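Local coordinates for protein endonuclease V isoform X2 (Ciona intestinalis, PDB 6OZI) that probably cleaves inosine-containing nucleic acid in a metal-dependent hydrolysis, as an endonuclease V with an RNase H-like fold, at residues I48-L60 / Q67-C79. The protein carries 1 engineered substitution. Residues are numbered along the deposited sequence; the frame is centred on the assembly and turned at random.
Sequences INHELAVSCMVVL and QVYMNTTKVKLSC. With K (potassium ion), chain E.
A classic beta bulge marks one end of the antiparallel hairpin formed by strands 52-60 and 67-76. Val59 faces both Val68 and Tyr69 there, and its O accepts two hydrogen bonds, from Val68 N at 2.7 Å and from Tyr69 N at 3.0 Å. Both donors lie in the carbonyl plane. Tyr69 CB packs 3.7 Å from Val59 CB. With CG anti to the backbone N (chi1 176°), the ring meets Val59 CG2 obliquely, while Val58 CA lies at its edge. An alanine here would keep CB against Val59 but would probably open a gap where the ring lies beside Val59 CG2. This hairpin forms the border of the mixed sheet of the RNase H-like fold, with 67-76 outermost in the chain. Strand 37-45 pairs with the far side of 52-60. Further along, Met57 N is hydrogen-bonded to Asn71 O at 2.9 Å. Asn71 OD1 and Thr72 O each hold the potassium ion at 2.8 Å, and three waters join them. Glu97 of helix 86-104 is hydrogen-bonded to Asn71 ND2, Thr73 OG1 and Ser55 OG. On the other face, Thr72 CG2 packs 3.8 Å from Cys56 CB. Near the other end, Ala53 CB touches Leu77 CG at 3.6 Å.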
ATOM      1  N   ILE A  48      11.919 -12.176   0.838  1.00 48.93           N
ATOM      2  CA  ILE A  48      13.051 -12.366   1.743  1.00 56.38           C
ATOM      3  C   ILE A  48      13.388 -13.848   1.877  1.00 61.31           C
ATOM      4  O   ILE A  48      14.515 -14.276   1.603  1.00 63.45           O
ATOM      5  CB  ILE A  48      12.744 -11.736   3.112  1.00 55.31           C
ATOM      6  CG1 ILE A  48      12.030 -10.392   2.922  1.00 53.41           C
ATOM      7  CG2 ILE A  48      14.017 -11.563   3.922  1.00 58.93           C
ATOM      8  CD1 ILE A  48      11.415  -9.824   4.195  1.00 51.87           C
ATOM      9  N   ASN A  49      12.416 -14.648   2.326  1.00 57.43           N
ATOM     10  CA  ASN A  49      12.536 -16.101   2.439  1.00 63.55           C
ATOM     11  C   ASN A  49      11.709 -16.713   1.316  1.00 66.07           C
ATOM     12  O   ASN A  49      10.484 -16.816   1.427  1.00 61.55           O
ATOM     13  CB  ASN A  49      12.050 -16.599   3.797  1.00 62.87           C
ATOM     14  CG  ASN A  49      12.223 -15.566   4.895  1.00 63.92           C
ATOM     15  OD1 ASN A  49      13.285 -15.471   5.510  1.00 68.22           O
ATOM     16  ND2 ASN A  49      11.174 -14.791   5.151  1.00 60.73           N
ATOM     17  N   HIS A  50      12.386 -17.138   0.246  1.00 68.13           N
ATOM     18  CA  HIS A  50      11.696 -17.574  -0.966  1.00 68.52           C
ATOM     19  C   HIS A  50      10.756 -18.747  -0.715  1.00 66.03           C
ATOM     20  O   HIS A  50       9.711 -18.855  -1.367  1.00 64.51           O
ATOM     21  CB  HIS A  50      12.716 -17.937  -2.041  1.00 74.77           C
ATOM     22  CG  HIS A  50      13.282 -16.750  -2.754  1.00 78.52           C
ATOM     23  ND1 HIS A  50      13.096 -16.533  -4.102  1.00 79.52           N
ATOM     24  CD2 HIS A  50      14.021 -15.709  -2.302  1.00 81.37           C
ATOM     25  CE1 HIS A  50      13.704 -15.412  -4.453  1.00 81.88           C
ATOM     26  NE2 HIS A  50      14.271 -14.893  -3.379  1.00 83.14           N
ATOM     27  N   GLU A  51      11.110 -19.637   0.209  1.00 67.86           N
ATOM     28  CA  GLU A  51      10.271 -20.802   0.470  1.00 64.04           C
ATOM     29  C   GLU A  51       8.951 -20.417   1.127  1.00 57.15           C
ATOM     30  O   GLU A  51       7.925 -21.063   0.880  1.00 55.48           O
ATOM     31  CB  GLU A  51      11.034 -21.773   1.375  1.00 69.31           C
ATOM     32  CG  GLU A  51      11.126 -21.308   2.834  1.00 70.89           C
ATOM     33  CD  GLU A  51      12.163 -20.217   3.068  1.00 74.48           C
ATOM     34  OE1 GLU A  51      12.831 -19.790   2.100  1.00 77.16           O
ATOM     35  OE2 GLU A  51      12.295 -19.774   4.228  1.00 75.13           O
ATOM     36  N   LEU A  52       8.951 -19.356   1.926  1.00 60.47           N
ATOM     37  CA  LEU A  52       7.827 -19.035   2.794  1.00 49.18           C
ATOM     38  C   LEU A  52       6.665 -18.453   1.993  1.00 39.55           C
ATOM     39  O   LEU A  52       6.827 -17.454   1.284  1.00 35.76           O
ATOM     40  CB  LEU A  52       8.294 -18.068   3.878  1.00 47.97           C
ATOM     41  CG  LEU A  52       7.222 -17.328   4.659  1.00 46.49           C
ATOM     42  CD1 LEU A  52       6.433 -18.338   5.474  1.00 46.53           C
ATOM     43  CD2 LEU A  52       7.858 -16.288   5.561  1.00 48.85           C
ATOM     44  N   ALA A  53       5.490 -19.070   2.110  1.00 42.03           N
ATOM     45  CA  ALA A  53       4.299 -18.541   1.462  1.00 30.60           C
ATOM     46  C   ALA A  53       3.096 -18.827   2.347  1.00 29.30           C
ATOM     47  O   ALA A  53       3.172 -19.590   3.312  1.00 30.27           O
ATOM     48  CB  ALA A  53       4.107 -19.139   0.065  1.00 34.11           C
ATOM     49  N   VAL A  54       1.972 -18.195   2.015  1.00 28.77           N
ATOM     50  CA  VAL A  54       0.718 -18.381   2.738  1.00 28.32           C
ATOM     51  C   VAL A  54      -0.413 -18.454   1.720  1.00 28.90           C
ATOM     52  O   VAL A  54      -0.571 -17.543   0.902  1.00 28.96           O
ATOM     53  CB  VAL A  54       0.450 -17.243   3.740  1.00 27.56           C
ATOM     54  CG1 VAL A  54      -0.942 -17.369   4.324  1.00 25.11           C
ATOM     55  CG2 VAL A  54       1.505 -17.222   4.841  1.00 28.32           C
ATOM     56  N   SER A  55      -1.181 -19.535   1.748  1.00 26.89           N
ATOM     57  CA  SER A  55      -2.396 -19.626   0.955  1.00 24.81           C
ATOM     58  C   SER A  55      -3.587 -19.168   1.789  1.00 23.99           C
ATOM     59  O   SER A  55      -3.537 -19.133   3.017  1.00 23.67           O
ATOM     60  CB  SER A  55      -2.616 -21.051   0.448  1.00 26.17           C
ATOM     61  OG  SER A  55      -2.911 -21.943   1.508  1.00 28.42           O
ATOM     62  N   CYS A  56      -4.661 -18.784   1.102  1.00 23.11           N
ATOM     63  CA  CYS A  56      -5.889 -18.387   1.776  1.00 23.97           C
ATOM     64  C   CYS A  56      -7.085 -18.786   0.927  1.00 26.66           C
ATOM     65  O   CYS A  56      -7.086 -18.597  -0.295  1.00 28.84           O
ATOM     66  CB  CYS A  56      -5.940 -16.875   2.044  1.00 23.57           C
ATOM     67  SG  CYS A  56      -7.511 -16.291   2.768  1.00 22.28           S
ATOM     68  N   MET A  57      -8.103 -19.331   1.584  1.00 26.35           N
ATOM     69  CA  MET A  57      -9.374 -19.612   0.937  1.00 23.95           C
ATOM     70  C   MET A  57     -10.466 -18.939   1.752  1.00 24.30           C
ATOM     71  O   MET A  57     -10.445 -18.993   2.987  1.00 23.16           O
ATOM     72  CB  MET A  57      -9.625 -21.123   0.813  1.00 21.48           C
ATOM     73  CG  MET A  57     -10.989 -21.488   0.237  1.00 21.15           C
ATOM     74  SD  MET A  57     -11.105 -23.207  -0.338  1.00 23.60           S
ATOM     75  CE  MET A  57     -10.084 -23.188  -1.819  1.00 21.00           C
ATOM     76  N   VAL A  58     -11.391 -18.273   1.061  1.00 25.41           N
ATOM     77  CA  VAL A  58     -12.492 -17.564   1.694  1.00 24.79           C
ATOM     78  C   VAL A  58     -13.789 -18.036   1.060  1.00 25.26           C
ATOM     79  O   VAL A  58     -13.811 -18.532  -0.069  1.00 25.91           O
ATOM     80  CB  VAL A  58     -12.368 -16.031   1.549  1.00 23.21           C
ATOM     81  CG1 VAL A  58     -11.162 -15.503   2.317  1.00 21.95           C
ATOM     82  CG2 VAL A  58     -12.273 -15.652   0.078  1.00 21.89           C
ATOM     83  N   VAL A  59     -14.878 -17.897   1.812  1.00 24.59           N
ATOM     84  CA  VAL A  59     -16.222 -18.089   1.285  1.00 25.19           C
ATOM     85  C   VAL A  59     -17.070 -16.900   1.711  1.00 27.06           C
ATOM     86  O   VAL A  59     -17.153 -16.589   2.908  1.00 29.54           O
ATOM     87  CB  VAL A  59     -16.871 -19.404   1.758  1.00 25.90           C
ATOM     88  CG1 VAL A  59     -18.239 -19.571   1.105  1.00 26.49           C
ATOM     89  CG2 VAL A  59     -15.990 -20.599   1.433  1.00 25.52           C
ATOM     90  N   LEU A  60     -17.710 -16.257   0.734  1.00 27.20           N
ATOM     91  CA  LEU A  60     -18.613 -15.135   0.944  1.00 26.75           C
ATOM     92  C   LEU A  60     -20.011 -15.529   0.496  1.00 28.37           C
ATOM     93  O   LEU A  60     -20.180 -16.265  -0.479  1.00 29.69           O
ATOM     94  CB  LEU A  60     -18.169 -13.891   0.161  1.00 23.67           C
ATOM     95  CG  LEU A  60     -16.980 -13.075   0.673  1.00 21.66           C
ATOM     96  CD1 LEU A  60     -15.672 -13.848   0.574  1.00 18.93           C
ATOM     97  CD2 LEU A  60     -16.879 -11.764  -0.086  1.00 21.40           C
ATOM     98  N   GLN A  67     -18.416 -12.190   4.231  1.00 28.02           N
ATOM     99  CA  GLN A  67     -17.471 -13.271   4.468  1.00 28.38           C
ATOM    100  C   GLN A  67     -18.022 -14.203   5.545  1.00 28.28           C
ATOM    101  O   GLN A  67     -18.371 -13.758   6.647  1.00 28.19           O
ATOM    102  CB  GLN A  67     -16.116 -12.708   4.890  1.00 29.75           C
ATOM    103  CG  GLN A  67     -15.008 -13.745   4.957  1.00 31.70           C
ATOM    104  CD  GLN A  67     -13.701 -13.144   5.439  1.00 34.26           C
ATOM    105  OE1 GLN A  67     -13.108 -12.298   4.766  1.00 35.48           O
ATOM    106  NE2 GLN A  67     -13.249 -13.572   6.616  1.00 33.21           N
ATOM    107  N   VAL A  68     -18.145 -15.485   5.213  1.00 27.92           N
ATOM    108  CA  VAL A  68     -18.587 -16.493   6.170  1.00 29.36           C
ATOM    109  C   VAL A  68     -17.523 -17.540   6.448  1.00 30.00           C
ATOM    110  O   VAL A  68     -17.680 -18.313   7.406  1.00 31.26           O
ATOM    111  CB  VAL A  68     -19.895 -17.180   5.716  1.00 28.94           C
ATOM    112  CG1 VAL A  68     -21.052 -16.191   5.708  1.00 28.62           C
ATOM    113  CG2 VAL A  68     -19.720 -17.799   4.339  1.00 28.78           C
ATOM    114  N   TYR A  69     -16.450 -17.598   5.657  1.00 29.88           N
ATOM    115  CA  TYR A  69     -15.374 -18.544   5.925  1.00 28.43           C
ATOM    116  C   TYR A  69     -14.045 -17.936   5.505  1.00 28.10           C
ATOM    117  O   TYR A  69     -13.962 -17.259   4.480  1.00 27.83           O
ATOM    118  CB  TYR A  69     -15.602 -19.868   5.186  1.00 25.93           C
ATOM    119  CG  TYR A  69     -14.482 -20.894   5.328  1.00 25.51           C
ATOM    120  CD1 TYR A  69     -13.399 -20.906   4.448  1.00 24.71           C
ATOM    121  CD2 TYR A  69     -14.528 -21.869   6.319  1.00 23.80           C
ATOM    122  CE1 TYR A  69     -12.392 -21.848   4.561  1.00 23.37           C
ATOM    123  CE2 TYR A  69     -13.525 -22.809   6.440  1.00 24.31           C
ATOM    124  CZ  TYR A  69     -12.460 -22.796   5.559  1.00 24.79           C
ATOM    125  OH  TYR A  69     -11.469 -23.742   5.683  1.00 25.60           O
ATOM    126  N   MET A  70     -13.009 -18.187   6.297  1.00 27.88           N
ATOM    127  CA  MET A  70     -11.658 -17.784   5.936  1.00 27.85           C
ATOM    128  C   MET A  70     -10.671 -18.752   6.568  1.00 26.88           C
ATOM    129  O   MET A  70     -10.865 -19.190   7.706  1.00 26.48           O
ATOM    130  CB  MET A  70     -11.353 -16.348   6.383  1.00 29.19           C
ATOM    131  CG  MET A  70     -10.000 -15.814   5.907  1.00 29.37           C
ATOM    132  SD  MET A  70      -8.629 -16.208   7.023  1.00 32.11           S
ATOM    133  CE  MET A  70      -8.800 -14.892   8.231  1.00 32.45           C
ATOM    134  N   ASN A  71      -9.623 -19.092   5.821  1.00 25.67           N
ATOM    135  CA  ASN A  71      -8.521 -19.860   6.381  1.00 27.18           C
ATOM    136  C   ASN A  71      -7.246 -19.524   5.618  1.00 25.61           C
ATOM    137  O   ASN A  71      -7.279 -19.339   4.398  1.00 26.63           O
ATOM    138  CB  ASN A  71      -8.793 -21.372   6.339  1.00 27.61           C
ATOM    139  CG  ASN A  71      -7.671 -22.183   6.972  1.00 29.11           C
ATOM    140  OD1 ASN A  71      -7.586 -22.304   8.196  1.00 30.69           O
ATOM    141  ND2 ASN A  71      -6.806 -22.745   6.137  1.00 29.21           N
ATOM    142  N   THR A  72      -6.131 -19.439   6.344  1.00 25.74           N
ATOM    143  CA  THR A  72      -4.814 -19.254   5.748  1.00 25.18           C
ATOM    144  C   THR A  72      -3.917 -20.407   6.172  1.00 24.48           C
ATOM    145  O   THR A  72      -4.083 -20.969   7.251  1.00 23.29           O
ATOM    146  CB  THR A  72      -4.158 -17.926   6.166  1.00 25.92           C
ATOM    147  OG1 THR A  72      -3.957 -17.915   7.585  1.00 27.33           O
ATOM    148  CG2 THR A  72      -5.031 -16.742   5.777  1.00 25.57           C
ATOM    149  N   THR A  73      -2.957 -20.755   5.316  1.00 25.27           N
ATOM    150  CA  THR A  73      -2.071 -21.882   5.574  1.00 28.49           C
ATOM    151  C   THR A  73      -0.653 -21.511   5.178  1.00 29.52           C
ATOM    152  O   THR A  73      -0.420 -21.065   4.053  1.00 29.66           O
ATOM    153  CB  THR A  73      -2.506 -23.124   4.785  1.00 28.15           C
ATOM    154  OG1 THR A  73      -3.907 -23.346   4.972  1.00 27.94           O
ATOM    155  CG2 THR A  73      -1.741 -24.347   5.257  1.00 29.59           C
ATOM    156  N   LYS A  74       0.289 -21.684   6.099  1.00 29.69           N
ATOM    157  CA  LYS A  74       1.694 -21.557   5.740  1.00 30.97           C
ATOM    158  C   LYS A  74       2.080 -22.715   4.827  1.00 32.95           C
ATOM    159  O   LYS A  74       1.910 -23.884   5.188  1.00 35.57           O
ATOM    160  CB  LYS A  74       2.562 -21.533   6.993  1.00 30.68           C
ATOM    161  CG  LYS A  74       4.049 -21.384   6.723  1.00 31.74           C
ATOM    162  CD  LYS A  74       4.844 -21.499   8.019  1.00 34.52           C
ATOM    163  CE  LYS A  74       6.345 -21.535   7.759  1.00 37.24           C
ATOM    164  NZ  LYS A  74       6.709 -22.666   6.861  1.00 39.37           N
ATOM    165  N   VAL A  75       2.590 -22.387   3.643  1.00 31.48           N
ATOM    166  CA  VAL A  75       2.873 -23.364   2.602  1.00 33.17           C
ATOM    167  C   VAL A  75       4.245 -23.079   2.017  1.00 35.44           C
ATOM    168  O   VAL A  75       4.770 -21.962   2.107  1.00 35.24           O
ATOM    169  CB  VAL A  75       1.817 -23.366   1.478  1.00 32.84           C
ATOM    170  CG1 VAL A  75       0.436 -23.661   2.041  1.00 33.72           C
ATOM    171  CG2 VAL A  75       1.839 -22.046   0.737  1.00 31.08           C
ATOM    172  N   LYS A  76       4.844 -24.121   1.451  1.00 37.52           N
ATOM    173  CA  LYS A  76       6.061 -24.006   0.664  1.00 41.14           C
ATOM    174  C   LYS A  76       5.691 -24.182  -0.802  1.00 40.31           C
ATOM    175  O   LYS A  76       5.165 -25.229  -1.191  1.00 40.95           O
ATOM    176  CB  LYS A  76       7.094 -25.043   1.107  1.00 45.69           C
ATOM    177  CG  LYS A  76       7.735 -24.719   2.460  1.00 50.05           C
ATOM    178  CD  LYS A  76       8.404 -25.940   3.107  1.00 54.60           C
ATOM    179  CE  LYS A  76       9.379 -26.630   2.160  1.00 57.56           C
ATOM    180  NZ  LYS A  76       9.979 -27.844   2.790  1.00 60.96           N
ATOM    181  N   LEU A  77       5.941 -23.152  -1.604  1.00 38.46           N
ATOM    182  CA  LEU A  77       5.568 -23.180  -3.011  1.00 39.14           C
ATOM    183  C   LEU A  77       6.547 -24.050  -3.791  1.00 41.39           C
ATOM    184  O   LEU A  77       7.742 -24.085  -3.490  1.00 42.20           O
ATOM    185  CB  LEU A  77       5.524 -21.762  -3.583  1.00 38.73           C
ATOM    186  CG  LEU A  77       4.351 -20.910  -3.084  1.00 39.61           C
ATOM    187  CD1 LEU A  77       4.405 -19.488  -3.639  1.00 39.59           C
ATOM    188  CD2 LEU A  77       3.005 -21.557  -3.406  1.00 39.04           C
ATOM    189  N   SER A  78       6.031 -24.773  -4.785  1.00 43.23           N
ATOM    190  CA  SER A  78       6.851 -25.733  -5.519  1.00 44.13           C
ATOM    191  C   SER A  78       7.571 -25.127  -6.720  1.00 43.80           C
ATOM    192  O   SER A  78       8.585 -25.685  -7.155  1.00 45.35           O
ATOM    193  CB  SER A  78       6.002 -26.925  -5.977  1.00 43.74           C
ATOM    194  OG  SER A  78       4.814 -26.509  -6.616  1.00 42.44           O
ATOM    195  N   CYS A  79       7.076 -24.024  -7.282  1.00 40.46           N
ATOM    196  CA  CYS A  79       7.772 -23.418  -8.406  1.00 39.99           C
ATOM    197  C   CYS A  79       7.476 -21.927  -8.427  1.00 37.46           C
ATOM    198  O   CYS A  79       6.448 -21.491  -7.895  1.00 35.90           O
ATOM    199  CB  CYS A  79       7.379 -24.057  -9.747  1.00 41.54           C
ATOM    200  SG  CYS A  79       5.713 -23.746 -10.309  1.00 41.09           S
TER
HETATM  201  K     K E 301      -5.158 -21.930   9.618  1.00 35.91           K
HETATM  202  O   HOH W   1      -4.376 -24.199   7.636  1.00 31.68           O
HETATM  203  O   HOH W   2      -3.679 -19.771  10.316  1.00 38.91           O
HETATM  204  O   HOH W   3      -6.732 -19.157   9.676  1.00 31.84           O